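Local coordinates for protein arginine kinase (Anthopleura japonica, PDB 4RF6) that catalyses the reversible transfer of a phosphate group from ATP to L-arginine, giving phosphoarginine and ADP, and is built from two tandem phosphagen kinase repeats, at residues H458-N463 with L694-C699. Numbering follows the deposited sequence.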
loop_
_atom_site.group_PDB
_atom_site.type_symbol
_atom_site.label_atom_id
_atom_site.label_comp_id
_atom_site.label_asym_id
_atom_site.label_seq_id
_atom_site.Cartn_x
_atom_site.Cartn_y
_atom_site.Cartn_z
ATOM N N HIS A 458 -10.401 -35.723 -5.978
ATOM C CA HIS A 458 -10.863 -34.886 -7.070
ATOM C C HIS A 458 -9.931 -35.035 -8.265
ATOM O O HIS A 458 -8.715 -35.156 -8.098
ATOM C CB HIS A 458 -10.876 -33.433 -6.589
ATOM C CG HIS A 458 -11.282 -32.448 -7.638
ATOM N ND1 HIS A 458 -12.597 -32.089 -7.852
ATOM C CD2 HIS A 458 -10.545 -31.729 -8.517
ATOM C CE1 HIS A 458 -12.652 -31.203 -8.832
ATOM N NE2 HIS A 458 -11.422 -30.965 -9.251
ATOM N N THR A 459 -10.499 -35.021 -9.465
ATOM C CA THR A 459 -9.704 -35.081 -10.688
ATOM C C THR A 459 -9.817 -33.790 -11.509
ATOM O O THR A 459 -10.906 -33.430 -11.954
ATOM C CB THR A 459 -10.146 -36.268 -11.562
ATOM O OG1 THR A 459 -10.025 -37.485 -10.807
ATOM C CG2 THR A 459 -9.300 -36.354 -12.829
ATOM N N SER A 460 -8.698 -33.101 -11.725
ATOM C CA SER A 460 -8.697 -31.909 -12.575
ATOM C C SER A 460 -8.483 -32.323 -14.030
ATOM O O SER A 460 -7.787 -33.305 -14.296
ATOM C CB SER A 460 -7.602 -30.931 -12.137
ATOM O OG SER A 460 -7.719 -30.598 -10.766
ATOM N N ASP A 461 -9.074 -31.578 -14.963
ATOM C CA ASP A 461 -8.961 -31.900 -16.388
ATOM C C ASP A 461 -9.164 -30.654 -17.232
ATOM O O ASP A 461 -10.303 -30.223 -17.457
ATOM C CB ASP A 461 -10.000 -32.958 -16.783
ATOM C CG ASP A 461 -9.729 -33.579 -18.145
ATOM O OD1 ASP A 461 -8.920 -33.023 -18.924
ATOM O OD2 ASP A 461 -10.350 -34.620 -18.448
ATOM N N MET A 462 -8.064 -30.081 -17.714
ATOM C CA MET A 462 -8.142 -28.899 -18.566
ATOM C C MET A 462 -7.794 -29.207 -20.024
ATOM O O MET A 462 -7.097 -28.428 -20.676
ATOM C CB MET A 462 -7.245 -27.782 -18.026
ATOM C CG MET A 462 -7.705 -27.215 -16.676
ATOM S SD MET A 462 -9.272 -26.320 -16.814
ATOM C CE MET A 462 -8.719 -24.790 -17.570
ATOM N N ASN A 463 -8.284 -30.337 -20.536
ATOM C CA ASN A 463 -8.158 -30.656 -21.960
ATOM C C ASN A 463 -9.466 -30.392 -22.693
ATOM O O ASN A 463 -10.392 -31.201 -22.624
ATOM C CB ASN A 463 -7.758 -32.120 -22.151
ATOM C CG ASN A 463 -7.469 -32.477 -23.604
ATOM O OD1 ASN A 463 -7.796 -31.735 -24.529
ATOM N ND2 ASN A 463 -6.854 -33.639 -23.806
ATOM N N LEU A 694 -16.012 -33.370 -9.719
ATOM C CA LEU A 694 -16.122 -33.416 -11.171
ATOM C C LEU A 694 -15.012 -32.547 -11.744
ATOM O O LEU A 694 -14.608 -31.555 -11.128
ATOM C CB LEU A 694 -17.496 -32.920 -11.648
ATOM C CG LEU A 694 -17.774 -31.410 -11.707
ATOM C CD1 LEU A 694 -19.177 -31.138 -12.268
ATOM C CD2 LEU A 694 -17.599 -30.713 -10.350
ATOM N N SER A 695 -14.503 -32.919 -12.911
ATOM C CA SER A 695 -13.407 -32.172 -13.514
ATOM C C SER A 695 -13.941 -30.945 -14.243
ATOM O O SER A 695 -15.156 -30.808 -14.433
ATOM C CB SER A 695 -12.648 -33.055 -14.491
ATOM O OG SER A 695 -13.423 -33.320 -15.639
ATOM N N GLU A 696 -13.043 -30.053 -14.656
ATOM C CA GLU A 696 -13.447 -28.885 -15.437
ATOM C C GLU A 696 -14.123 -29.305 -16.732
ATOM O O GLU A 696 -15.152 -28.740 -17.125
ATOM C CB GLU A 696 -12.250 -27.974 -15.716
ATOM C CG GLU A 696 -11.721 -27.263 -14.474
ATOM C CD GLU A 696 -10.761 -28.116 -13.671
ATOM O OE1 GLU A 696 -10.657 -29.330 -13.955
ATOM O OE2 GLU A 696 -10.109 -27.563 -12.756
ATOM N N VAL A 697 -13.552 -30.315 -17.381
ATOM C CA VAL A 697 -14.114 -30.882 -18.598
ATOM C C VAL A 697 -15.530 -31.391 -18.367
ATOM O O VAL A 697 -16.427 -31.153 -19.180
ATOM C CB VAL A 697 -13.232 -32.045 -19.108
ATOM C CG1 VAL A 697 -14.017 -32.971 -20.032
ATOM C CG2 VAL A 697 -11.993 -31.503 -19.819
ATOM N N GLN A 698 -15.725 -32.095 -17.256
ATOM C CA GLN A 698 -17.029 -32.675 -16.954
ATOM C C GLN A 698 -18.056 -31.594 -16.667
ATOM O O GLN A 698 -19.216 -31.705 -17.063
ATOM C CB GLN A 698 -16.923 -33.655 -15.784
ATOM C CG GLN A 698 -16.258 -34.973 -16.178
ATOM C CD GLN A 698 -16.034 -35.897 -14.998
ATOM O OE1 GLN A 698 -15.506 -35.489 -13.963
ATOM N NE2 GLN A 698 -16.440 -37.153 -15.148
ATOM N N CYS A 699 -17.619 -30.550 -15.974
ATOM C CA CYS A 699 -18.475 -29.421 -15.647
ATOM C C CYS A 699 -18.963 -28.724 -16.916
ATOM O O CYS A 699 -20.156 -28.452 -17.072
ATOM C CB CYS A 699 -17.721 -28.435 -14.755
ATOM S SG CYS A 699 -18.615 -26.887 -14.459
HETATM O O HOH W 1 -9.894 -29.106 -10.691
HETATM O O HOH W 2 -12.547 -35.301 -17.176
#
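Glu696 reaches toward the loop and accepts the amide of Asp461 on OE1, a nearly straight bond (N to OE1 2.9 Å, 174° at the hydrogen) that arrives almost along the acceptor's C-O axis. A bend at chi2 (84°) brings the acid there, while CB and CG of Glu696 lie against SD of Met462. The other oxygen, OE2, forms a salt bridge with Arg488 and accepts from a water 2.6 Å away that also binds His458 NE2 and accepts from Ser460 OG. That water lies in the plane of the imidazole, whose ND1 is hydrogen-bonded to Gly693 N, and Ser460 OG is also hydrogen-bonded to His620 NE2. Loop 458-463, on the way from helix 438-448 to the central strand 479-488 of the second repeat's antiparallel sheet, runs alongside the start of the C-terminal helix 696-714, its direction within 5° of that of 694-697. Ser695 is the N-cap of that helix: its OG accepts from Gln698 N (3.1 Å) and Gln698 OE1 accepts from Ser695 N (3.0 Å), a capping box. A second water joins Ser695 OG to Asp461 OD2, which also forms a salt bridge with Lys466; Asp461 OD1 closes an Asx turn on Asn463 N. The Asp461 carbonyl receives a weak bond from Val697 N, and CG2 of Val697 lies 3.2 Å from both Asp461 O and Asn463 O. Leu694 O, buried beside His458 CE1, has no hydrogen-bonding partner in the model.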